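Local coordinates for RavO (Legionella pneumophila subsp. pneumophila, PDB 6DM4), which binds tyrosine-phosphorylated peptides, such as one from human Shc1, through its SH2 domain, the part of the longer protein described here, at residues Asp15-Glu20 and Gly100-Leu105; Glu27-Phe32 and Asp66-Ile71; Phe39-Ser44 and Gln107-Asn112. One frame throughout, in Å; residues are numbered along the deposited sequence.

Contact 1: Asp15-Glu20 and Gly100-Leu105; sequences DRHYKE and GVMATL. With SO4 (sulfate ion), chain H.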
loop_
_atom_site.group_PDB
_atom_site.type_symbol
_atom_site.label_atom_id
_atom_site.label_comp_id
_atom_site.label_asym_id
_atom_site.label_seq_id
_atom_site.Cartn_x
_atom_site.Cartn_y
_atom_site.Cartn_z
ATOM N N ASP A 15 -2.237 -3.402 -6.018
ATOM C CA ASP A 15 -3.045 -4.239 -6.888
ATOM C C ASP A 15 -4.316 -3.501 -7.294
ATOM O O ASP A 15 -4.884 -2.730 -6.515
ATOM C CB ASP A 15 -3.397 -5.554 -6.193
ATOM C CG ASP A 15 -4.092 -6.536 -7.115
ATOM O OD1 ASP A 15 -3.393 -7.351 -7.752
ATOM O OD2 ASP A 15 -5.336 -6.480 -7.218
ATOM N N ARG A 16 -4.762 -3.748 -8.528
ATOM C CA ARG A 16 -5.931 -3.041 -9.047
ATOM C C ARG A 16 -7.201 -3.360 -8.273
ATOM O O ARG A 16 -8.145 -2.558 -8.297
ATOM C CB ARG A 16 -6.133 -3.360 -10.529
ATOM C CG ARG A 16 -6.392 -4.823 -10.838
ATOM C CD ARG A 16 -6.581 -5.035 -12.335
ATOM N NE ARG A 16 -6.989 -6.399 -12.652
ATOM C CZ ARG A 16 -8.249 -6.821 -12.640
ATOM N NH1 ARG A 16 -9.231 -5.985 -12.324
ATOM N NH2 ARG A 16 -8.529 -8.082 -12.943
ATOM N N HIS A 17 -7.254 -4.504 -7.586
ATOM C CA HIS A 17 -8.430 -4.836 -6.795
ATOM C C HIS A 17 -8.563 -3.970 -5.551
ATOM O O HIS A 17 -9.665 -3.882 -4.996
ATOM C CB HIS A 17 -8.408 -6.307 -6.377
ATOM C CG HIS A 17 -8.604 -7.265 -7.510
ATOM N ND1 HIS A 17 -7.554 -7.772 -8.244
ATOM C CD2 HIS A 17 -9.727 -7.815 -8.031
ATOM C CE1 HIS A 17 -8.020 -8.592 -9.169
ATOM N NE2 HIS A 17 -9.336 -8.636 -9.060
ATOM N N TYR A 18 -7.484 -3.332 -5.099
ATOM C CA TYR A 18 -7.559 -2.508 -3.898
ATOM C C TYR A 18 -8.181 -1.153 -4.215
ATOM O O TYR A 18 -7.702 -0.432 -5.094
ATOM C CB TYR A 18 -6.179 -2.310 -3.274
ATOM C CG TYR A 18 -6.275 -1.633 -1.930
ATOM C CD1 TYR A 18 -6.705 -2.336 -0.812
ATOM C CD2 TYR A 18 -5.986 -0.282 -1.787
ATOM C CE1 TYR A 18 -6.822 -1.721 0.419
ATOM C CE2 TYR A 18 -6.100 0.341 -0.560
ATOM C CZ TYR A 18 -6.521 -0.383 0.538
ATOM O OH TYR A 18 -6.638 0.226 1.765
ATOM N N LYS A 19 -9.226 -0.797 -3.469
ATOM C CA LYS A 19 -9.998 0.429 -3.682
ATOM C C LYS A 19 -9.790 1.357 -2.490
ATOM O O LYS A 19 -10.481 1.234 -1.476
ATOM C CB LYS A 19 -11.478 0.100 -3.867
ATOM C CG LYS A 19 -11.750 -0.931 -4.942
ATOM C CD LYS A 19 -11.321 -0.409 -6.303
ATOM C CE LYS A 19 -11.499 -1.467 -7.376
ATOM N NZ LYS A 19 -11.203 -0.927 -8.730
ATOM N N GLU A 20 -8.849 2.303 -2.622
ATOM C CA GLU A 20 -8.515 3.170 -1.496
ATOM C C GLU A 20 -9.624 4.158 -1.155
ATOM O O GLU A 20 -9.644 4.678 -0.035
ATOM C CB GLU A 20 -7.216 3.935 -1.770
ATOM C CG GLU A 20 -7.282 4.915 -2.927
ATOM C CD GLU A 20 -6.833 4.300 -4.238
ATOM O OE1 GLU A 20 -6.992 3.071 -4.405
ATOM O OE2 GLU A 20 -6.312 5.046 -5.094
ATOM N N GLY A 100 2.440 -15.518 -4.650
ATOM C CA GLY A 100 2.481 -14.353 -3.792
ATOM C C GLY A 100 1.153 -14.058 -3.118
ATOM O O GLY A 100 0.193 -14.837 -3.166
ATOM N N VAL A 101 1.117 -12.887 -2.480
ATOM C CA VAL A 101 0.024 -12.562 -1.571
ATOM C C VAL A 101 -1.274 -12.356 -2.339
ATOM O O VAL A 101 -2.325 -12.886 -1.959
ATOM C CB VAL A 101 0.380 -11.326 -0.725
ATOM C CG1 VAL A 101 -0.812 -10.899 0.118
ATOM C CG2 VAL A 101 1.587 -11.618 0.152
ATOM N N MET A 102 -1.229 -11.578 -3.423
ATOM C CA MET A 102 -2.458 -11.330 -4.171
ATOM C C MET A 102 -2.974 -12.615 -4.802
ATOM O O MET A 102 -4.185 -12.854 -4.843
ATOM C CB MET A 102 -2.237 -10.261 -5.242
ATOM C CG MET A 102 -2.479 -8.818 -4.796
ATOM S SD MET A 102 -3.991 -8.528 -3.838
ATOM C CE MET A 102 -5.235 -9.308 -4.875
ATOM N N ALA A 103 -2.065 -13.462 -5.293
ATOM C CA ALA A 103 -2.479 -14.770 -5.790
ATOM C C ALA A 103 -3.145 -15.587 -4.697
ATOM O O ALA A 103 -4.063 -16.369 -4.977
ATOM C CB ALA A 103 -1.284 -15.532 -6.362
ATOM N N THR A 104 -2.716 -15.402 -3.446
ATOM C CA THR A 104 -3.302 -16.138 -2.331
ATOM C C THR A 104 -4.688 -15.607 -1.995
ATOM O O THR A 104 -5.657 -16.374 -1.913
ATOM C CB THR A 104 -2.389 -16.052 -1.108
ATOM O OG1 THR A 104 -1.097 -16.581 -1.434
ATOM C CG2 THR A 104 -2.979 -16.839 0.048
ATOM N N LEU A 105 -4.794 -14.292 -1.784
ATOM C CA LEU A 105 -6.079 -13.679 -1.469
ATOM C C LEU A 105 -7.103 -13.956 -2.559
ATOM O O LEU A 105 -8.267 -14.256 -2.263
ATOM C CB LEU A 105 -5.896 -12.176 -1.265
ATOM C CG LEU A 105 -5.255 -11.775 0.062
ATOM C CD1 LEU A 105 -4.849 -10.304 0.044
ATOM C CD2 LEU A 105 -6.204 -12.073 1.218
HETATM S S SO4 H . -11.952 -8.746 -11.648
HETATM O O1 SO4 H . -11.836 -7.419 -12.251
HETATM O O2 SO4 H . -13.201 -9.372 -12.076
HETATM O O3 SO4 H . -11.943 -8.620 -10.193
HETATM O O4 SO4 H . -10.835 -9.581 -12.078
#
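Asp15 meets Met102 in a small surface contact that joins the loop after helix 4-13 to the first turn of helix 101-119. The apolar side is carried by the thioether. Met102 is bent at chi2 (-46°) and chi3, which lays CG, SD and CE over one face of the Asp15 carboxylate. CG approaches Asp15 OD1 at 3.4 Å. Met102 CE lies 3.7 Å from Asp15 OD2. The methyl also comes within 4.4 Å of His17 ND1, and farther on Met102 touches Leu41.

The hydrogen bonds lie within the loop. Asp15 OD2 takes two of them. His17 N, 2.8 Å from Asp15 OD2, comes from the anti side, tilted out of the carboxylate plane, to close an Asx turn. Toward His17 ND1, also 2.8 Å away, Asp15 OD2 turns its syn lone pair and lies in the plane of the imidazole. Tyr18 N bonds to Asp15 O in the type I turn.

The ionic group is a sulfate, probably from the crystallisation liquor. Arg16 grips it with both terminal nitrogens. Its NH1 reaches sulfate O1 at 3.0 Å in a nearly straight bond, 165° at the hydrogen. Arg16 NH2 bonds to sulfate O4 at 2.9 Å. His17 NE2 adds a weak bond to O3. The Arg16 guanidinium has His17 CE1 over its centre.

With one nitrogen given to a carboxylate and the other turned to an anion, His17 would be inclined to carry a proton on each, while Asp15 OD2, held by two donors, fixes the rotation of the ring beside the methionine methyl.

Contact 2: Glu27-Phe32 and Asp66-Ile71; sequences EVKQYF and DGIHSI. With SO4 (sulfate ion), chain I.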
loop_
_atom_site.group_PDB
_atom_site.type_symbol
_atom_site.label_atom_id
_atom_site.label_comp_id
_atom_site.label_asym_id
_atom_site.label_seq_id
_atom_site.Cartn_x
_atom_site.Cartn_y
_atom_site.Cartn_z
ATOM N N GLU A 27 -20.560 2.914 0.545
ATOM C CA GLU A 27 -19.717 3.050 -0.638
ATOM C C GLU A 27 -19.498 1.705 -1.319
ATOM O O GLU A 27 -19.420 1.638 -2.553
ATOM C CB GLU A 27 -18.391 3.709 -0.260
ATOM C CG GLU A 27 -18.551 5.202 0.001
ATOM C CD GLU A 27 -17.314 5.862 0.585
ATOM O OE1 GLU A 27 -16.460 5.148 1.154
ATOM O OE2 GLU A 27 -17.210 7.106 0.490
ATOM N N VAL A 28 -19.397 0.624 -0.532
ATOM C CA VAL A 28 -19.289 -0.722 -1.094
ATOM C C VAL A 28 -20.531 -1.068 -1.908
ATOM O O VAL A 28 -20.437 -1.562 -3.037
ATOM C CB VAL A 28 -19.059 -1.763 0.023
ATOM C CG1 VAL A 28 -19.056 -3.164 -0.564
ATOM C CG2 VAL A 28 -17.754 -1.495 0.756
ATOM N N LYS A 29 -21.715 -0.851 -1.328
ATOM C CA LYS A 29 -22.948 -1.112 -2.064
ATOM C C LYS A 29 -23.015 -0.289 -3.343
ATOM O O LYS A 29 -23.402 -0.800 -4.400
ATOM C CB LYS A 29 -24.170 -0.806 -1.196
ATOM C CG LYS A 29 -24.293 -1.644 0.058
ATOM C CD LYS A 29 -25.558 -1.260 0.809
ATOM C CE LYS A 29 -25.616 -1.870 2.196
ATOM N NZ LYS A 29 -26.785 -1.338 2.960
ATOM N N GLN A 30 -22.657 0.991 -3.260
ATOM C CA GLN A 30 -22.669 1.839 -4.446
ATOM C C GLN A 30 -21.698 1.326 -5.503
ATOM O O GLN A 30 -21.999 1.364 -6.700
ATOM C CB GLN A 30 -22.339 3.281 -4.058
ATOM C CG GLN A 30 -22.414 4.272 -5.218
ATOM C CD GLN A 30 -23.800 4.384 -5.832
ATOM O OE1 GLN A 30 -24.817 4.309 -5.137
ATOM N NE2 GLN A 30 -23.843 4.568 -7.145
ATOM N N TYR A 31 -20.533 0.825 -5.079
ATOM C CA TYR A 31 -19.555 0.327 -6.042
ATOM C C TYR A 31 -20.120 -0.836 -6.854
ATOM O O TYR A 31 -20.067 -0.833 -8.088
ATOM C CB TYR A 31 -18.266 -0.094 -5.328
ATOM C CG TYR A 31 -17.270 -0.681 -6.297
ATOM C CD1 TYR A 31 -16.502 0.142 -7.113
ATOM C CD2 TYR A 31 -17.133 -2.054 -6.439
ATOM C CE1 TYR A 31 -15.610 -0.387 -8.022
ATOM C CE2 TYR A 31 -16.252 -2.586 -7.349
ATOM C CZ TYR A 31 -15.493 -1.750 -8.135
ATOM O OH TYR A 31 -14.610 -2.281 -9.045
ATOM N N PHE A 32 -20.677 -1.839 -6.176
ATOM C CA PHE A 32 -21.171 -3.020 -6.870
ATOM C C PHE A 32 -22.484 -2.785 -7.592
ATOM O O PHE A 32 -22.946 -3.686 -8.302
ATOM C CB PHE A 32 -21.293 -4.168 -5.873
ATOM C CG PHE A 32 -19.970 -4.795 -5.546
ATOM C CD1 PHE A 32 -19.454 -4.734 -4.263
ATOM C CD2 PHE A 32 -19.238 -5.439 -6.531
ATOM C CE1 PHE A 32 -18.211 -5.312 -3.963
ATOM C CE2 PHE A 32 -17.995 -6.030 -6.236
ATOM C CZ PHE A 32 -17.489 -5.955 -4.952
ATOM N N ASP A 66 -27.631 -12.830 -3.444
ATOM C CA ASP A 66 -28.263 -12.455 -2.186
ATOM C C ASP A 66 -27.646 -11.211 -1.562
ATOM O O ASP A 66 -28.031 -10.835 -0.450
ATOM C CB ASP A 66 -28.219 -13.628 -1.196
ATOM C CG ASP A 66 -26.849 -13.825 -0.573
ATOM O OD1 ASP A 66 -25.838 -13.465 -1.214
ATOM O OD2 ASP A 66 -26.787 -14.348 0.560
ATOM N N GLY A 67 -26.710 -10.560 -2.245
ATOM C CA GLY A 67 -26.147 -9.325 -1.742
ATOM C C GLY A 67 -24.637 -9.327 -1.638
ATOM O O GLY A 67 -23.960 -10.185 -2.212
ATOM N N ILE A 68 -24.099 -8.369 -0.907
ATOM C CA ILE A 68 -22.659 -8.210 -0.772
ATOM C C ILE A 68 -22.186 -9.024 0.419
ATOM O O ILE A 68 -22.847 -9.069 1.466
ATOM C CB ILE A 68 -22.288 -6.724 -0.632
ATOM C CG1 ILE A 68 -22.562 -6.006 -1.951
ATOM C CG2 ILE A 68 -20.829 -6.551 -0.245
ATOM C CD1 ILE A 68 -23.128 -4.646 -1.769
ATOM N N HIS A 69 -21.060 -9.704 0.234
ATOM C CA HIS A 69 -20.382 -10.452 1.281
ATOM C C HIS A 69 -18.974 -9.904 1.453
ATOM O O HIS A 69 -18.355 -9.420 0.499
ATOM C CB HIS A 69 -20.329 -11.949 0.951
ATOM C CG HIS A 69 -21.672 -12.554 0.691
ATOM N ND1 HIS A 69 -22.367 -13.261 1.648
ATOM C CD2 HIS A 69 -22.456 -12.545 -0.412
ATOM C CE1 HIS A 69 -23.519 -13.668 1.144
ATOM N NE2 HIS A 69 -23.597 -13.246 -0.106
ATOM N N SER A 70 -18.468 -9.977 2.678
ATOM C CA SER A 70 -17.134 -9.488 2.972
ATOM C C SER A 70 -16.357 -10.527 3.770
ATOM O O SER A 70 -16.933 -11.402 4.420
ATOM C CB SER A 70 -17.186 -8.150 3.728
ATOM O OG SER A 70 -17.608 -7.097 2.875
ATOM N N ILE A 71 -15.033 -10.442 3.674
ATOM C CA ILE A 71 -14.109 -11.274 4.438
ATOM C C ILE A 71 -13.057 -10.348 5.025
ATOM O O ILE A 71 -12.527 -9.486 4.319
ATOM C CB ILE A 71 -13.435 -12.349 3.563
ATOM C CG1 ILE A 71 -14.465 -13.160 2.782
ATOM C CG2 ILE A 71 -12.561 -13.270 4.418
ATOM C CD1 ILE A 71 -13.839 -13.994 1.683
HETATM S S SO4 I . -13.717 -0.006 -11.667
HETATM O O1 SO4 I . -13.978 1.122 -10.778
HETATM O O2 SO4 I . -14.329 0.248 -12.967
HETATM O O3 SO4 I . -14.287 -1.222 -11.096
HETATM O O4 SO4 I . -12.275 -0.175 -11.830
#
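Ile68 is the point at which strand 67-76 of the central SH2 sheet meets helix 25-34, the first of the two helices that flank the sheet in SH2 domains. The segment axes approach to 9.6 Å at 123°. Before it, Asp66 OD1 faces His69 NE2, but Asp66 is poorly ordered and the very short separation is doubtful.

Ile68 then spreads three ways over the helix. Its CD1 reaches the backbone, 3.6 Å from Lys29 CA. The same methyl rests on Lys29 CG, whose chain then runs on away from the strand. CG2, placed opposite the backbone N by a chi1 of -68°, meets Val28 CG1 at 3.8 Å. Ile68 CG1 comes obliquely to Phe32 CD1 at 4.1 Å. Tyr31 CD2 lies over the centre of that Phe32 ring.

His69 turns to the other side of the sheet, toward Ile116 of helix 101-119. Ser70 hydrogen-bonds the bound phosphopeptide through its backbone and packs on its modified side chain, with its OG bonded to Ser61 OG. Ile71 touches an apolar peptide residue, and its CD1 sits 3.9 Å from Asn112 ND2.

Contact 3: Phe39-Ser44 and Gln107-Asn112; sequences FILRWS and QHITQN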
loop_
_atom_site.group_PDB
_atom_site.type_symbol
_atom_site.label_atom_id
_atom_site.label_comp_id
_atom_site.label_asym_id
_atom_site.label_seq_id
_atom_site.Cartn_x
_atom_site.Cartn_y
_atom_site.Cartn_z
ATOM N N PHE A 39 -14.174 -9.123 -7.178
ATOM C CA PHE A 39 -14.074 -8.732 -5.779
ATOM C C PHE A 39 -13.283 -7.440 -5.690
ATOM O O PHE A 39 -12.613 -7.037 -6.642
ATOM C CB PHE A 39 -13.415 -9.824 -4.915
ATOM C CG PHE A 39 -11.946 -10.031 -5.192
ATOM C CD1 PHE A 39 -11.530 -10.900 -6.190
ATOM C CD2 PHE A 39 -10.983 -9.375 -4.438
ATOM C CE1 PHE A 39 -10.174 -11.101 -6.440
ATOM C CE2 PHE A 39 -9.622 -9.567 -4.687
ATOM C CZ PHE A 39 -9.221 -10.430 -5.689
ATOM N N ILE A 40 -13.378 -6.790 -4.532
ATOM C CA ILE A 40 -12.485 -5.688 -4.203
ATOM C C ILE A 40 -11.800 -5.971 -2.877
ATOM O O ILE A 40 -12.268 -6.763 -2.056
ATOM C CB ILE A 40 -13.213 -4.335 -4.135
ATOM C CG1 ILE A 40 -14.279 -4.342 -3.029
ATOM C CG2 ILE A 40 -13.783 -4.007 -5.486
ATOM C CD1 ILE A 40 -14.958 -2.988 -2.804
ATOM N N LEU A 41 -10.678 -5.297 -2.678
ATOM C CA LEU A 41 -10.027 -5.183 -1.386
ATOM C C LEU A 41 -10.132 -3.738 -0.916
ATOM O O LEU A 41 -10.206 -2.807 -1.728
ATOM C CB LEU A 41 -8.562 -5.612 -1.465
ATOM C CG LEU A 41 -8.349 -7.069 -1.875
ATOM C CD1 LEU A 41 -6.890 -7.346 -2.127
ATOM C CD2 LEU A 41 -8.876 -7.987 -0.796
ATOM N N ARG A 42 -10.160 -3.552 0.399
ATOM C CA ARG A 42 -10.404 -2.220 0.931
ATOM C C ARG A 42 -9.847 -2.139 2.336
ATOM O O ARG A 42 -9.573 -3.156 2.980
ATOM C CB ARG A 42 -11.901 -1.878 0.942
ATOM C CG ARG A 42 -12.755 -2.921 1.637
ATOM C CD ARG A 42 -14.228 -2.572 1.571
ATOM N NE ARG A 42 -15.066 -3.595 2.189
ATOM C CZ ARG A 42 -15.235 -3.725 3.499
ATOM N NH1 ARG A 42 -14.621 -2.892 4.331
ATOM N NH2 ARG A 42 -16.025 -4.679 3.982
ATOM N N TRP A 43 -9.697 -0.907 2.808
ATOM C CA TRP A 43 -9.245 -0.670 4.172
ATOM C C TRP A 43 -10.357 -1.052 5.151
ATOM O O TRP A 43 -11.458 -0.502 5.093
ATOM C CB TRP A 43 -8.839 0.794 4.317
ATOM C CG TRP A 43 -8.139 1.175 5.593
ATOM C CD1 TRP A 43 -8.693 1.819 6.660
ATOM C CD2 TRP A 43 -6.752 0.986 5.914
ATOM N NE1 TRP A 43 -7.747 2.031 7.628
ATOM C CE2 TRP A 43 -6.548 1.524 7.201
ATOM C CE3 TRP A 43 -5.668 0.402 5.249
ATOM C CZ2 TRP A 43 -5.305 1.500 7.833
ATOM C CZ3 TRP A 43 -4.433 0.378 5.878
ATOM C CH2 TRP A 43 -4.263 0.923 7.157
ATOM N N SER A 44 -10.073 -2.008 6.030
ATOM C CA SER A 44 -11.083 -2.586 6.908
ATOM C C SER A 44 -11.465 -1.638 8.037
ATOM O O SER A 44 -10.644 -0.856 8.527
ATOM C CB SER A 44 -10.576 -3.905 7.501
ATOM O OG SER A 44 -11.361 -4.318 8.609
ATOM N N GLN A 107 -7.395 -16.554 -4.475
ATOM C CA GLN A 107 -7.923 -17.905 -4.308
ATOM C C GLN A 107 -8.845 -18.001 -3.099
ATOM O O GLN A 107 -9.901 -18.636 -3.172
ATOM C CB GLN A 107 -6.776 -18.911 -4.188
ATOM C CG GLN A 107 -5.999 -19.090 -5.474
ATOM C CD GLN A 107 -6.883 -19.558 -6.613
ATOM O OE1 GLN A 107 -7.685 -20.477 -6.450
ATOM N NE2 GLN A 107 -6.731 -18.938 -7.777
ATOM N N HIS A 108 -8.469 -17.383 -1.980
ATOM C CA HIS A 108 -9.299 -17.454 -0.778
ATOM C C HIS A 108 -10.642 -16.772 -0.996
ATOM O O HIS A 108 -11.676 -17.246 -0.507
ATOM C CB HIS A 108 -8.562 -16.819 0.404
ATOM C CG HIS A 108 -9.180 -17.110 1.737
ATOM N ND1 HIS A 108 -10.162 -16.319 2.292
ATOM C CD2 HIS A 108 -8.937 -18.093 2.636
ATOM C CE1 HIS A 108 -10.507 -16.808 3.470
ATOM N NE2 HIS A 108 -9.778 -17.885 3.702
ATOM N N ILE A 109 -10.647 -15.658 -1.731
ATOM C CA ILE A 109 -11.873 -14.893 -1.936
ATOM C C ILE A 109 -12.759 -15.547 -2.990
ATOM O O ILE A 109 -13.967 -15.712 -2.786
ATOM C CB ILE A 109 -11.531 -13.438 -2.315
ATOM C CG1 ILE A 109 -10.873 -12.720 -1.141
ATOM C CG2 ILE A 109 -12.791 -12.683 -2.733
ATOM C CD1 ILE A 109 -9.926 -11.604 -1.548
ATOM N N THR A 110 -12.186 -15.907 -4.143
ATOM C CA THR A 110 -13.017 -16.415 -5.230
ATOM C C THR A 110 -13.553 -17.808 -4.928
ATOM O O THR A 110 -14.688 -18.124 -5.299
ATOM C CB THR A 110 -12.245 -16.419 -6.549
ATOM O OG1 THR A 110 -11.088 -17.247 -6.429
ATOM C CG2 THR A 110 -11.819 -15.002 -6.929
ATOM N N GLN A 111 -12.766 -18.649 -4.252
ATOM C CA GLN A 111 -13.288 -19.943 -3.833
ATOM C C GLN A 111 -14.393 -19.772 -2.801
ATOM O O GLN A 111 -15.389 -20.503 -2.825
ATOM C CB GLN A 111 -12.160 -20.819 -3.280
ATOM C CG GLN A 111 -11.157 -21.291 -4.327
ATOM C CD GLN A 111 -10.150 -22.294 -3.772
ATOM O OE1 GLN A 111 -10.458 -23.075 -2.869
ATOM N NE2 GLN A 111 -8.938 -22.277 -4.321
ATOM N N ASN A 112 -14.243 -18.801 -1.891
ATOM C CA ASN A 112 -15.301 -18.531 -0.921
ATOM C C ASN A 112 -16.555 -18.009 -1.609
ATOM O O ASN A 112 -17.676 -18.381 -1.241
ATOM C CB ASN A 112 -14.811 -17.535 0.130
ATOM C CG ASN A 112 -14.380 -18.214 1.412
ATOM O OD1 ASN A 112 -15.096 -19.051 1.949
ATOM N ND2 ASN A 112 -13.191 -17.874 1.896
#
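The ring of Phe39 is sandwiched: Ile109 lies over one face, with its CB above the ring, and the imidazole of His17 stacks on the opposite face. Leu41 CG sits in plane at the ring edge, and Thr110 CG2 approaches obliquely, 4.2 Å from Phe39 CD1. The Phe39 and Ile109 side chains cross at about a right angle, which lets both branches of the isoleucine bear on the phenyl group. Ile109 CG2 presses at the root of the ring, 3.7 Å from Phe39 CB and equally far from Phe39 CG. Ile109 CD1 lies over the same face near the CD2-CE2 side, 3.8 Å from Phe39 CE2. Phe39 presents this face because its chi1 of 69° sets CG between the backbone N and the carbonyl carbon.

Leu41, two residues on, adds a second apolar touch: its CD2 comes within 3.8 Å of Ile109 CD1, the same methyl that lies over the ring. Ile109 also packs on Ala60 and Tyr73 of the neighbouring strands. This is the buried interface of the SH2 fold in which the second flanking helix, 101-119, lies against the central antiparallel sheet, here at one of its two edge strands, 40-43. The strand's opposite side serves the ligand: Arg42 NH2 and, just beyond the strand, Ser44 OG both hydrogen-bond the modified side chain of the bound phosphopeptide, and Arg42 NE is held by Ser61 OG.

Thr110 turns its methyl to Phe39 while its OG1 bonds to Thr106 O one helical turn back.

How the contacts relate
From the N terminus, the loop after helix 4-13 supplies the first half of contact 1, which closes only when the chain reaches helix 101-119. Contact 2 is nested inside that long loop, running from helix 25-34 to strand 67-76. Contact 3 starts on strand 40-43, between the two segments of contact 2, and ends farther along helix 101-119, so it crosses both others. Its centre is about 8 Å from that of contact 1 and about 11 Å from that of contact 2. Lys19 N to Leu41 O, at 2.8 Å, probably bonds loop to strand, and Arg42 NH2 to Ser70 OG, at 3.1 Å, probably links strands 40-43 and 67-76. Together the contacts fasten both flanking helices and the loop to one sheet.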